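Local coordinates for protein ectoine dioxygenase (Sphingopyxis alaskensis, PDB 4MHR) that catalyses the iron- and 2-oxoglutarate-dependent hydroxylation of L-ectoine to 5-hydroxyectoine, a compatible solute that helps cells survive osmotic stress, at residues A[130-135]-A[272-277]; A[165-170]-A[248-253]. One frame throughout, in Å; residues are numbered along the deposited sequence.

Contact 1 of 2, residues A[130-135]-A[272-277]; sequences EVYIHQ and NAVSNR
Tyr132 and Asn272 are partners in both backbone and side chain where strand 131-141 meets the end of strand 264-273, antiparallel neighbours in the large sheet of the cupin fold. Their backbones form a hydrogen-bonded pair: Asn272 N donates to Tyr132 O (2.9 Å) and Tyr132 N returns a bond to Asn272 O. One residue along, Val131 and Ala273 make the non-hydrogen-bonded pair, with Val131 CA 3.2 Å from Asn272 O in a CA-H...O contact. Beyond it Val274 N reaches Glu130 O, a straight bond (172° at the hydrogen) made as the chain leaves the strand.

The polar side-chain bonds centre on the Asn272 amide. The Tyr132 and Asn272 side chains run side by side off the same face of the sheet, ring and amide planes 56° apart, and Asn272 ND2 gives one hydrogen, close to its own amide plane, to Tyr132 OH (3.0 Å). It also donates to Asn276 O, approaching from above that carbonyl's plane, while Asn276 ND2 meets Asn272 OD1 in the carbonyl plane, on a lone pair (2.8 Å).

Apolar and ring-edge contacts are slighter. With CG between backbone N and carbonyl carbon (chi1 73°), the Tyr132 ring lies alongside Asn272, CE1 3.7 Å from Asn272 CB, and its edge faces Ala273 O in plane. Val274 CG1 touches Tyr132 CD1 at 4.0 Å, and Val274 CG2 lies against Glu130 CB; the Glu130 carboxylate turns away to a salt bridge with Arg124. With an alanine here in place of Asn272, the Tyr132 hydroxyl and Asn276 O are likely to lose this donor, and Asn276 ND2 an acceptor.

Three side-chain bonds thus fix the rotation of one buried amide, coupling a strand tyrosine to the turn that follows the neighbouring strand.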
ATOM      1  N   GLU A 130       6.065 -14.906  -8.647  1.00 28.97           N
ATOM      2  CA  GLU A 130       7.068 -13.837  -8.639  1.00 29.03           C
ATOM      3  C   GLU A 130       6.398 -12.444  -8.681  1.00 25.00           C
ATOM      4  O   GLU A 130       5.285 -12.262  -9.243  1.00 28.79           O
ATOM      5  CB  GLU A 130       8.014 -14.024  -9.868  1.00 30.57           C
ATOM      6  CG  GLU A 130       8.796 -15.379  -9.849  1.00 31.41           C
ATOM      7  CD  GLU A 130       9.501 -15.635  -8.544  1.00 36.72           C
ATOM      8  OE1 GLU A 130      10.044 -14.680  -7.888  1.00 36.95           O
ATOM      9  OE2 GLU A 130       9.438 -16.799  -8.091  1.00 44.21           O
ATOM     10  N   VAL A 131       7.077 -11.448  -8.157  1.00 27.28           N
ATOM     11  CA  VAL A 131       6.456 -10.110  -7.986  1.00 26.83           C
ATOM     12  C   VAL A 131       7.355  -8.990  -8.489  1.00 28.71           C
ATOM     13  O   VAL A 131       8.556  -9.175  -8.643  1.00 25.26           O
ATOM     14  CB  VAL A 131       6.186  -9.822  -6.491  1.00 24.79           C
ATOM     15  CG1 VAL A 131       5.142 -10.749  -5.965  1.00 26.00           C
ATOM     16  CG2 VAL A 131       7.438  -9.995  -5.669  1.00 24.10           C
ATOM     17  N   TYR A 132       6.776  -7.831  -8.713  1.00 25.26           N
ATOM     18  CA  TYR A 132       7.564  -6.660  -9.038  1.00 26.02           C
ATOM     19  C   TYR A 132       6.886  -5.476  -8.351  1.00 27.18           C
ATOM     20  O   TYR A 132       5.759  -5.606  -7.786  1.00 25.10           O
ATOM     21  CB  TYR A 132       7.656  -6.500 -10.573  1.00 24.97           C
ATOM     22  CG  TYR A 132       6.357  -6.031 -11.180  1.00 24.98           C
ATOM     23  CD1 TYR A 132       5.310  -6.916 -11.421  1.00 25.40           C
ATOM     24  CD2 TYR A 132       6.155  -4.724 -11.460  1.00 24.58           C
ATOM     25  CE1 TYR A 132       4.142  -6.479 -11.938  1.00 26.49           C
ATOM     26  CE2 TYR A 132       4.934  -4.268 -11.989  1.00 25.35           C
ATOM     27  CZ  TYR A 132       3.958  -5.159 -12.224  1.00 28.25           C
ATOM     28  OH  TYR A 132       2.731  -4.785 -12.721  1.00 27.72           O
ATOM     29  N   ILE A 133       7.601  -4.355  -8.314  1.00 27.90           N
ATOM     30  CA  ILE A 133       7.129  -3.120  -7.677  1.00 29.56           C
ATOM     31  C   ILE A 133       6.244  -2.351  -8.614  1.00 29.99           C
ATOM     32  O   ILE A 133       6.723  -1.847  -9.592  1.00 28.19           O
ATOM     33  CB  ILE A 133       8.272  -2.229  -7.147  1.00 30.65           C
ATOM     34  CG1 ILE A 133       9.133  -3.030  -6.159  1.00 32.00           C
ATOM     35  CG2 ILE A 133       7.693  -0.981  -6.464  1.00 30.79           C
ATOM     36  CD1 ILE A 133       8.364  -3.580  -4.967  1.00 36.64           C
ATOM     37  N   HIS A 134       4.932  -2.321  -8.349  1.00 28.02           N
ATOM     38  CA  HIS A 134       3.985  -1.561  -9.187  1.00 29.17           C
ATOM     39  C   HIS A 134       4.148  -0.040  -8.915  1.00 26.98           C
ATOM     40  O   HIS A 134       3.988   0.784  -9.782  1.00 26.43           O
ATOM     41  CB  HIS A 134       2.547  -2.035  -8.902  1.00 29.45           C
ATOM     42  CG  HIS A 134       1.463  -1.096  -9.347  1.00 30.49           C
ATOM     43  ND1 HIS A 134       1.021  -1.009 -10.655  1.00 32.85           N
ATOM     44  CD2 HIS A 134       0.667  -0.266  -8.627  1.00 34.23           C
ATOM     45  CE1 HIS A 134       0.008  -0.160 -10.724  1.00 32.55           C
ATOM     46  NE2 HIS A 134      -0.224   0.308  -9.508  1.00 37.01           N
ATOM     47  N   GLN A 135       4.426   0.313  -7.678  1.00 25.96           N
ATOM     48  CA  GLN A 135       4.496   1.708  -7.261  1.00 26.82           C
ATOM     49  C   GLN A 135       5.168   1.683  -5.940  1.00 25.40           C
ATOM     50  O   GLN A 135       4.963   0.741  -5.171  1.00 25.76           O
ATOM     51  CB  GLN A 135       3.089   2.253  -7.058  1.00 33.44           C
ATOM     52  CG  GLN A 135       3.051   3.685  -6.538  1.00 38.00           C
ATOM     53  CD  GLN A 135       1.641   4.079  -6.165  1.00 40.82           C
ATOM     54  OE1 GLN A 135       1.245   4.050  -4.973  1.00 40.45           O
ATOM     55  NE2 GLN A 135       0.852   4.383  -7.174  1.00 39.94           N
ATOM     56  N   ASN A 272       3.091  -6.308  -7.031  1.00 25.69           N
ATOM     57  CA  ASN A 272       2.145  -6.946  -7.939  1.00 25.04           C
ATOM     58  C   ASN A 272       2.696  -8.292  -8.476  1.00 28.27           C
ATOM     59  O   ASN A 272       3.869  -8.426  -8.656  1.00 25.70           O
ATOM     60  CB  ASN A 272       1.791  -6.013  -9.091  1.00 26.12           C
ATOM     61  CG  ASN A 272       0.560  -6.508  -9.899  1.00 26.60           C
ATOM     62  OD1 ASN A 272      -0.342  -7.196  -9.392  1.00 24.36           O
ATOM     63  ND2 ASN A 272       0.492  -6.097 -11.163  1.00 26.40           N
ATOM     64  N   ALA A 273       1.836  -9.271  -8.733  1.00 24.99           N
ATOM     65  CA  ALA A 273       2.281 -10.510  -9.346  1.00 23.68           C
ATOM     66  C   ALA A 273       2.718 -10.180 -10.790  1.00 26.03           C
ATOM     67  O   ALA A 273       2.035  -9.399 -11.513  1.00 25.32           O
ATOM     68  CB  ALA A 273       1.138 -11.556  -9.357  1.00 24.75           C
ATOM     69  N   VAL A 274       3.826 -10.754 -11.217  1.00 26.51           N
ATOM     70  CA  VAL A 274       4.266 -10.553 -12.650  1.00 27.63           C
ATOM     71  C   VAL A 274       3.217 -11.000 -13.675  1.00 30.56           C
ATOM     72  O   VAL A 274       3.094 -10.358 -14.688  1.00 31.56           O
ATOM     73  CB  VAL A 274       5.656 -11.175 -12.957  1.00 29.86           C
ATOM     74  CG1 VAL A 274       6.758 -10.605 -12.081  1.00 27.64           C
ATOM     75  CG2 VAL A 274       5.604 -12.699 -12.766  1.00 34.23           C
ATOM     76  N   SER A 275       2.417 -12.028 -13.369  1.00 30.80           N
ATOM     77  CA  SER A 275       1.290 -12.474 -14.187  1.00 35.32           C
ATOM     78  C   SER A 275       0.047 -11.525 -14.169  1.00 35.88           C
ATOM     79  O   SER A 275      -0.820 -11.611 -15.008  1.00 33.60           O
ATOM     80  CB  SER A 275       0.865 -13.928 -13.790  1.00 39.78           C
ATOM     81  OG  SER A 275       0.364 -13.977 -12.469  1.00 51.57           O
ATOM     82  N   ASN A 276      -0.016 -10.575 -13.260  1.00 33.82           N
ATOM     83  CA  ASN A 276      -1.116  -9.591 -13.237  1.00 30.07           C
ATOM     84  C   ASN A 276      -0.689  -8.255 -13.842  1.00 35.23           C
ATOM     85  O   ASN A 276      -1.043  -7.195 -13.347  1.00 29.34           O
ATOM     86  CB  ASN A 276      -1.487  -9.392 -11.771  1.00 26.11           C
ATOM     87  CG  ASN A 276      -2.790  -8.652 -11.588  1.00 27.22           C
ATOM     88  OD1 ASN A 276      -3.729  -8.808 -12.351  1.00 26.66           O
ATOM     89  ND2 ASN A 276      -2.860  -7.834 -10.537  1.00 29.24           N
ATOM     90  N   ARG A 277       0.175  -8.298 -14.855  1.00 46.76           N
ATOM     91  CA  ARG A 277       0.828  -7.090 -15.377  1.00 50.22           C
ATOM     92  C   ARG A 277      -0.233  -6.219 -16.054  1.00 39.26           C
ATOM     93  O   ARG A 277      -1.243  -6.683 -16.489  1.00 39.46           O
ATOM     94  CB  ARG A 277       1.991  -7.419 -16.336  1.00 56.74           C
ATOM     95  CG  ARG A 277       1.554  -7.570 -17.782  1.00 67.88           C
ATOM     96  CD  ARG A 277       2.490  -8.428 -18.643  1.00 87.09           C
ATOM     97  NE  ARG A 277       2.786  -7.793 -19.935  1.00 94.65           N
ATOM     98  CZ  ARG A 277       1.880  -7.440 -20.853  1.00 96.37           C
ATOM     99  NH1 ARG A 277       0.576  -7.647 -20.668  1.00 97.82           N
ATOM    100  NH2 ARG A 277       2.282  -6.858 -21.975  1.00 95.36           N
TER

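Contact 2 of 2, residues A[165-170]-A[248-253]; sequences PRMRAL and DCNLMH
Leu170 and Asp248 form an antiparallel non-hydrogen-bonded pair, CA to CA 4.6 Å, beside which Cys249 N donates to Ala169 O (3.0 Å). The same oxygen accepts from a water that also donates to Asp248 OD1 (2.7 Å), bridging the two segments. The Cys249 side chain packs against segment 165-170: its CB meets Ala169 CB at 4.0 Å, and SG, placed between backbone N and carbonyl carbon (chi1 65°), lies 3.8 Å from Met167 CB. Here the chain leaves strand 244-248 of the cupin core by a type I turn from Asp248 to Leu251, combined with an Asx turn in which Asp248 OD2 takes the Asn250 N-H from above the carboxylate plane; Arg26 adds a salt bridge to that oxygen. Met167, at the centre of an inverse gamma turn, extends its side chain obliquely across Asn250, bringing CE to 3.5 Å from Asn250 CG. The Asn250 amide has polar partners in Ser153, His193 and Thr195. Farther along, His253, an iron ligand of the facial triad, gives its ND1 hydrogen to Leu251 O in the plane of the ring (3.0 Å).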
ATOM      1  N   PRO A 165      -5.604  -5.849 -14.119  1.00 28.80           N
ATOM      2  CA  PRO A 165      -6.827  -6.624 -14.372  1.00 31.92           C
ATOM      3  C   PRO A 165      -7.458  -7.284 -13.193  1.00 28.93           C
ATOM      4  O   PRO A 165      -8.684  -7.319 -13.132  1.00 33.01           O
ATOM      5  CB  PRO A 165      -6.393  -7.724 -15.372  1.00 33.62           C
ATOM      6  CG  PRO A 165      -4.914  -7.761 -15.326  1.00 31.83           C
ATOM      7  CD  PRO A 165      -4.399  -6.478 -14.685  1.00 31.26           C
ATOM      8  N   ARG A 166      -6.642  -7.819 -12.274  1.00 27.62           N
ATOM      9  CA  ARG A 166      -7.117  -8.743 -11.240  1.00 26.31           C
ATOM     10  C   ARG A 166      -6.662  -8.279  -9.829  1.00 24.82           C
ATOM     11  O   ARG A 166      -5.658  -7.617  -9.682  1.00 22.84           O
ATOM     12  CB  ARG A 166      -6.633 -10.167 -11.474  1.00 25.68           C
ATOM     13  CG  ARG A 166      -7.013 -10.824 -12.800  1.00 34.90           C
ATOM     14  CD  ARG A 166      -8.483 -11.125 -12.804  1.00 41.67           C
ATOM     15  NE  ARG A 166      -8.641 -12.209 -13.672  1.00 50.92           N
ATOM     16  CZ  ARG A 166      -8.784 -13.493 -13.354  1.00 42.26           C
ATOM     17  NH1 ARG A 166      -8.867 -13.952 -12.124  1.00 39.39           N
ATOM     18  NH2 ARG A 166      -8.851 -14.316 -14.364  1.00 31.38           N
ATOM     19  N   MET A 167      -7.360  -8.740  -8.794  1.00 23.81           N
ATOM     20  CA  MET A 167      -6.949  -8.412  -7.407  1.00 23.96           C
ATOM     21  C   MET A 167      -5.860  -9.358  -6.995  1.00 22.33           C
ATOM     22  O   MET A 167      -6.148 -10.392  -6.420  1.00 23.71           O
ATOM     23  CB  MET A 167      -8.139  -8.496  -6.459  1.00 22.39           C
ATOM     24  CG  MET A 167      -9.219  -7.459  -6.824  1.00 20.67           C
ATOM     25  SD  MET A 167     -10.526  -7.683  -5.640  1.00 25.98           S
ATOM     26  CE  MET A 167     -11.715  -6.517  -6.286  1.00 26.23           C
ATOM     27  N   ARG A 168      -4.637  -9.031  -7.363  1.00 23.33           N
ATOM     28  CA  ARG A 168      -3.485  -9.884  -7.109  1.00 22.77           C
ATOM     29  C   ARG A 168      -2.244  -9.014  -6.851  1.00 22.87           C
ATOM     30  O   ARG A 168      -1.119  -9.222  -7.339  1.00 23.69           O
ATOM     31  CB  ARG A 168      -3.306 -10.958  -8.194  1.00 28.40           C
ATOM     32  CG  ARG A 168      -2.088 -11.798  -7.881  1.00 28.85           C
ATOM     33  CD  ARG A 168      -1.833 -13.267  -7.933  1.00 41.39           C
ATOM     34  NE  ARG A 168      -1.942 -13.903  -9.141  1.00 30.46           N
ATOM     35  CZ  ARG A 168      -1.570 -15.163  -9.531  1.00 31.04           C
ATOM     36  NH1 ARG A 168      -0.771 -16.048  -8.963  1.00 31.31           N
ATOM     37  NH2 ARG A 168      -2.050 -15.510 -10.695  1.00 24.96           N
ATOM     38  N   ALA A 169      -2.479  -7.982  -6.033  1.00 24.14           N
ATOM     39  CA  ALA A 169      -1.461  -7.052  -5.586  1.00 23.25           C
ATOM     40  C   ALA A 169      -1.656  -6.740  -4.134  1.00 22.25           C
ATOM     41  O   ALA A 169      -2.769  -6.852  -3.586  1.00 23.24           O
ATOM     42  CB  ALA A 169      -1.475  -5.745  -6.406  1.00 26.20           C
ATOM     43  N   LEU A 170      -0.578  -6.332  -3.486  1.00 21.50           N
ATOM     44  CA  LEU A 170      -0.700  -5.887  -2.114  1.00 26.03           C
ATOM     45  C   LEU A 170       0.227  -4.750  -1.781  1.00 27.48           C
ATOM     46  O   LEU A 170       1.279  -4.524  -2.479  1.00 26.38           O
ATOM     47  CB  LEU A 170      -0.461  -7.009  -1.166  1.00 30.27           C
ATOM     48  CG  LEU A 170       0.858  -7.696  -1.176  1.00 31.18           C
ATOM     49  CD1 LEU A 170       1.873  -6.966  -0.340  1.00 36.71           C
ATOM     50  CD2 LEU A 170       0.655  -9.022  -0.491  1.00 41.05           C
ATOM     51  N   ASP A 248      -4.242  -5.992   1.367  1.00 20.60           N
ATOM     52  CA  ASP A 248      -4.740  -6.367   0.060  1.00 23.87           C
ATOM     53  C   ASP A 248      -5.073  -5.120  -0.748  1.00 26.82           C
ATOM     54  O   ASP A 248      -5.593  -4.112  -0.216  1.00 24.11           O
ATOM     55  CB  ASP A 248      -5.968  -7.228   0.209  1.00 24.07           C
ATOM     56  CG  ASP A 248      -6.566  -7.629  -1.125  1.00 22.90           C
ATOM     57  OD1 ASP A 248      -6.037  -8.571  -1.772  1.00 23.48           O
ATOM     58  OD2 ASP A 248      -7.575  -6.994  -1.509  1.00 21.16           O
ATOM     59  N   CYS A 249      -4.794  -5.206  -2.038  1.00 24.96           N
ATOM     60  CA  CYS A 249      -5.078  -4.126  -2.955  1.00 22.05           C
ATOM     61  C   CYS A 249      -6.487  -3.537  -2.934  1.00 20.93           C
ATOM     62  O   CYS A 249      -6.636  -2.338  -3.155  1.00 23.30           O
ATOM     63  CB  CYS A 249      -4.768  -4.559  -4.400  1.00 24.59           C
ATOM     64  SG  CYS A 249      -5.802  -5.881  -5.030  1.00 25.79           S
ATOM     65  N   ASN A 250      -7.489  -4.338  -2.572  1.00 20.82           N
ATOM     66  CA  ASN A 250      -8.839  -3.889  -2.590  1.00 21.63           C
ATOM     67  C   ASN A 250      -9.424  -3.548  -1.198  1.00 19.77           C
ATOM     68  O   ASN A 250     -10.631  -3.386  -1.063  1.00 22.32           O
ATOM     69  CB  ASN A 250      -9.712  -4.915  -3.289  1.00 19.25           C
ATOM     70  CG  ASN A 250     -11.140  -4.388  -3.541  1.00 21.42           C
ATOM     71  OD1 ASN A 250     -11.357  -3.305  -4.096  1.00 27.00           O
ATOM     72  ND2 ASN A 250     -12.093  -5.158  -3.127  1.00 20.57           N
ATOM     73  N   LEU A 251      -8.597  -3.517  -0.166  1.00 21.14           N
ATOM     74  CA  LEU A 251      -9.101  -3.191   1.140  1.00 20.54           C
ATOM     75  C   LEU A 251      -9.440  -1.678   1.275  1.00 21.50           C
ATOM     76  O   LEU A 251      -8.673  -0.781   0.864  1.00 24.87           O
ATOM     77  CB  LEU A 251      -8.069  -3.520   2.206  1.00 24.62           C
ATOM     78  CG  LEU A 251      -8.512  -3.407   3.685  1.00 23.08           C
ATOM     79  CD1 LEU A 251      -9.624  -4.406   3.978  1.00 23.56           C
ATOM     80  CD2 LEU A 251      -7.312  -3.544   4.575  1.00 25.73           C
ATOM     81  N   MET A 252     -10.588  -1.401   1.826  1.00 22.20           N
ATOM     82  CA  MET A 252     -11.097   0.023   1.941  1.00 22.87           C
ATOM     83  C   MET A 252     -10.400   0.675   3.101  1.00 25.12           C
ATOM     84  O   MET A 252     -10.450   0.177   4.236  1.00 24.17           O
ATOM     85  CB  MET A 252     -12.617   0.050   2.197  1.00 22.30           C
ATOM     86  CG  MET A 252     -13.288   1.439   2.009  1.00 23.27           C
ATOM     87  SD  MET A 252     -13.016   2.193   0.369  1.00 25.33           S
ATOM     88  CE  MET A 252     -14.056   1.172  -0.590  1.00 29.03           C
ATOM     89  N   HIS A 253      -9.697   1.772   2.826  1.00 25.02           N
ATOM     90  CA  HIS A 253      -8.894   2.365   3.853  1.00 26.11           C
ATOM     91  C   HIS A 253      -8.766   3.879   3.691  1.00 27.49           C
ATOM     92  O   HIS A 253      -9.040   4.502   2.606  1.00 27.16           O
ATOM     93  CB  HIS A 253      -7.478   1.705   3.882  1.00 28.15           C
ATOM     94  CG  HIS A 253      -6.641   2.066   2.704  1.00 29.45           C
ATOM     95  ND1 HIS A 253      -6.844   1.513   1.460  1.00 33.39           N
ATOM     96  CD2 HIS A 253      -5.699   3.017   2.532  1.00 33.36           C
ATOM     97  CE1 HIS A 253      -5.977   2.016   0.605  1.00 35.15           C
ATOM     98  NE2 HIS A 253      -5.284   2.943   1.217  1.00 34.17           N
TER
HETATM   99  O   HOH W   1      -3.423  -9.026  -1.691  1.00 36.97           O

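Overall arrangement
From the N terminus, the chain enters strand 131-141 at 130-135, passes the iron ligands His152 and Asp154 and helix 154-162, then reaches 165-170 at the start of strand 169-175. Contact 2 closes a loop of 77 residues when 248-253, which ends at the third iron ligand His253, returns; contact 1 closes a wider one of 136 residues at 272-277, enclosing the loop of contact 2 without crossing it. Contact 1 pairs strand 131-141 with 264-273 and contact 2 pairs 169-175 with 244-248; since 264-273 and 169-175 are neighbours, the four lie side by side in one sheet. The contacts, centres 12 Å apart, touch: Asn276 ND2 probably bonds to Arg166 O, and Ala273 N to Arg168 O.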